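PDB 6AHI: cysteine synthase from Helicobacter pylori, which is a pyridoxal 5'-phosphate enzyme that makes L-cysteine from O-acetyl-L-serine and hydrogen sulfide and also acts as an O-acetylserine-dependent cystathionine beta-synthase. Local coordinates for residues 173-178 against 187-192. Numbering follows the deposited sequence.
Sequences TSFVAG and GTARYL
In the beta-alpha-beta unit made of strand 174-178, helix 183-195 and strand 200-206, Phe175 packs its ring against Thr188, Ala189 and Leu192 of the helix. Strand and helix run nearly antiparallel, at 170°, as expected in such a unit, with 9.8 Å between their axes. The turn and the first residues of the helix hold Gly180 to Thr184, which by similarity bind the pyridoxal 5'-phosphate. Phe175 is the only residue of 173-178 to touch 187-192: its CB points to the helix, and with CG anti to the backbone N (chi1 175°) the ring runs along the strand toward its C-terminal end. Leu192 reaches over one ring face with a single methyl, CD1, in a CH-pi contact 4.1 Å from the centroid and 25° off the normal. Ala189 meets the ring further round, its CB 4.1 Å from Phe175 CD2. Leu289 and Ile291 of the neighbouring strand 287-292 also touch Phe175, extending the apolar layer under the helix. At Thr188 the two branches divide the work: OG1 hydrogen-bonds back to Thr184 O within the helix, while CG2, anti to the backbone N, comes obliquely to the far end of the ring, 3.5 Å from Phe175 CZ.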
ATOM      1  N   THR A 173      12.012  13.372  22.785  1.00 18.79           N
ATOM      2  CA  THR A 173      13.015  12.971  23.725  1.00 19.50           C
ATOM      3  C   THR A 173      14.089  12.134  23.007  1.00 20.71           C
ATOM      4  O   THR A 173      15.285  12.236  23.315  1.00 21.02           O
ATOM      5  CB  THR A 173      12.398  12.139  24.857  1.00 19.27           C
ATOM      6  OG1 THR A 173      11.206  12.783  25.328  1.00 18.73           O
ATOM      7  CG2 THR A 173      13.371  11.911  25.987  1.00 20.20           C
ATOM      8  N   SER A 174      13.646  11.308  22.060  1.00 20.71           N
ATOM      9  CA  SER A 174      14.499  10.349  21.416  1.00 21.49           C
ATOM     10  C   SER A 174      14.012  10.081  19.980  1.00 20.91           C
ATOM     11  O   SER A 174      12.813  10.117  19.670  1.00 19.02           O
ATOM     12  CB  SER A 174      14.538   9.078  22.249  1.00 23.91           C
ATOM     13  OG  SER A 174      15.437   8.134  21.643  1.00 28.76           O
ATOM     14  N   PHE A 175      14.985   9.749  19.118  1.00 20.75           N
ATOM     15  CA  PHE A 175      14.804   9.299  17.762  1.00 20.01           C
ATOM     16  C   PHE A 175      15.480   7.933  17.617  1.00 20.67           C
ATOM     17  O   PHE A 175      16.664   7.781  17.862  1.00 20.99           O
ATOM     18  CB  PHE A 175      15.381  10.297  16.766  1.00 21.19           C
ATOM     19  CG  PHE A 175      15.353   9.860  15.320  1.00 22.11           C
ATOM     20  CD1 PHE A 175      14.182   9.368  14.760  1.00 21.29           C
ATOM     21  CD2 PHE A 175      16.493   9.926  14.524  1.00 22.89           C
ATOM     22  CE1 PHE A 175      14.144   8.975  13.433  1.00 22.03           C
ATOM     23  CE2 PHE A 175      16.447   9.527  13.200  1.00 23.96           C
ATOM     24  CZ  PHE A 175      15.278   9.055  12.653  1.00 22.94           C
ATOM     25  N   VAL A 176      14.676   6.947  17.238  1.00 20.48           N
ATOM     26  CA  VAL A 176      15.057   5.575  17.139  1.00 22.97           C
ATOM     27  C   VAL A 176      14.761   5.125  15.713  1.00 23.42           C
ATOM     28  O   VAL A 176      13.595   5.183  15.313  1.00 23.60           O
ATOM     29  CB  VAL A 176      14.243   4.725  18.137  1.00 22.28           C
ATOM     30  CG1 VAL A 176      14.578   3.250  18.011  1.00 22.77           C
ATOM     31  CG2 VAL A 176      14.421   5.223  19.569  1.00 21.92           C
ATOM     32  N   ALA A 177      15.778   4.646  14.973  1.00 23.81           N
ATOM     33  CA  ALA A 177      15.543   4.265  13.584  1.00 24.17           C
ATOM     34  C   ALA A 177      16.512   3.158  13.158  1.00 25.27           C
ATOM     35  O   ALA A 177      17.673   3.140  13.607  1.00 24.66           O
ATOM     36  CB  ALA A 177      15.678   5.466  12.673  1.00 24.76           C
ATOM     37  N   GLY A 178      16.005   2.248  12.331  1.00 24.01           N
ATOM     38  CA  GLY A 178      16.790   1.190  11.717  1.00 25.51           C
ATOM     39  C   GLY A 178      17.854   1.753  10.777  1.00 26.62           C
ATOM     40  O   GLY A 178      17.655   2.790  10.127  1.00 25.53           O
ATOM     41  N   GLY A 187      20.417  11.393   8.209  1.00 28.71           N
ATOM     42  CA  GLY A 187      19.819  12.601   7.647  1.00 29.09           C
ATOM     43  C   GLY A 187      18.791  13.230   8.589  1.00 27.73           C
ATOM     44  O   GLY A 187      18.788  14.457   8.844  1.00 28.06           O
ATOM     45  N   THR A 188      17.925  12.374   9.105  1.00 26.51           N
ATOM     46  CA  THR A 188      16.860  12.753   9.989  1.00 25.59           C
ATOM     47  C   THR A 188      17.466  13.216  11.317  1.00 25.16           C
ATOM     48  O   THR A 188      17.056  14.250  11.839  1.00 23.90           O
ATOM     49  CB  THR A 188      15.851  11.623  10.190  1.00 24.26           C
ATOM     50  OG1 THR A 188      15.413  11.165   8.921  1.00 25.51           O
ATOM     51  CG2 THR A 188      14.631  12.052  10.983  1.00 24.03           C
ATOM     52  N   ALA A 189      18.454  12.469  11.833  1.00 25.22           N
ATOM     53  CA  ALA A 189      19.068  12.783  13.101  1.00 26.26           C
ATOM     54  C   ALA A 189      19.739  14.156  13.059  1.00 28.67           C
ATOM     55  O   ALA A 189      19.663  14.932  14.032  1.00 30.94           O
ATOM     56  CB  ALA A 189      20.045  11.715  13.500  1.00 27.78           C
ATOM     57  N   ARG A 190      20.422  14.443  11.954  1.00 31.34           N
ATOM     58  CA  ARG A 190      21.133  15.736  11.804  1.00 32.64           C
ATOM     59  C   ARG A 190      20.133  16.875  11.932  1.00 31.04           C
ATOM     60  O   ARG A 190      20.388  17.806  12.649  1.00 31.21           O
ATOM     61  CB  ARG A 190      21.796  15.825  10.431  1.00 35.74           C
ATOM     62  CG  ARG A 190      22.525  17.137  10.185  1.00 40.41           C
ATOM     63  CD  ARG A 190      23.239  17.244   8.852  1.00 44.35           C
ATOM     64  NE  ARG A 190      23.381  15.968   8.171  1.00 49.14           N
ATOM     65  CZ  ARG A 190      23.850  14.847   8.717  1.00 51.80           C
ATOM     66  NH2 ARG A 190      23.529  13.667   8.237  1.00 55.52           N
ATOM     67  N   TYR A 191      19.029  16.773  11.218  1.00 30.19           N
ATOM     68  CA  TYR A 191      17.985  17.823  11.242  1.00 29.36           C
ATOM     69  C   TYR A 191      17.344  17.969  12.631  1.00 27.68           C
ATOM     70  O   TYR A 191      17.162  19.089  13.104  1.00 28.24           O
ATOM     71  CB  TYR A 191      16.881  17.536  10.229  1.00 29.83           C
ATOM     72  CG  TYR A 191      15.878  18.657  10.118  1.00 30.85           C
ATOM     73  CD1 TYR A 191      16.095  19.749   9.288  1.00 33.93           C
ATOM     74  CD2 TYR A 191      14.737  18.650  10.888  1.00 30.25           C
ATOM     75  CE1 TYR A 191      15.182  20.785   9.205  1.00 35.31           C
ATOM     76  CE2 TYR A 191      13.813  19.677  10.823  1.00 30.93           C
ATOM     77  CZ  TYR A 191      14.020  20.728   9.958  1.00 33.62           C
ATOM     78  OH  TYR A 191      13.093  21.724   9.876  1.00 36.23           O
ATOM     79  N   LEU A 192      17.010  16.850  13.269  1.00 25.40           N
ATOM     80  CA  LEU A 192      16.394  16.855  14.612  1.00 25.03           C
ATOM     81  C   LEU A 192      17.357  17.444  15.654  1.00 26.99           C
ATOM     82  O   LEU A 192      16.941  18.228  16.526  1.00 25.14           O
ATOM     83  CB  LEU A 192      15.969  15.440  14.988  1.00 24.70           C
ATOM     84  CG  LEU A 192      14.826  14.844  14.163  1.00 24.28           C
ATOM     85  CD1 LEU A 192      14.543  13.430  14.586  1.00 24.05           C
ATOM     86  CD2 LEU A 192      13.537  15.645  14.272  1.00 25.15           C
TER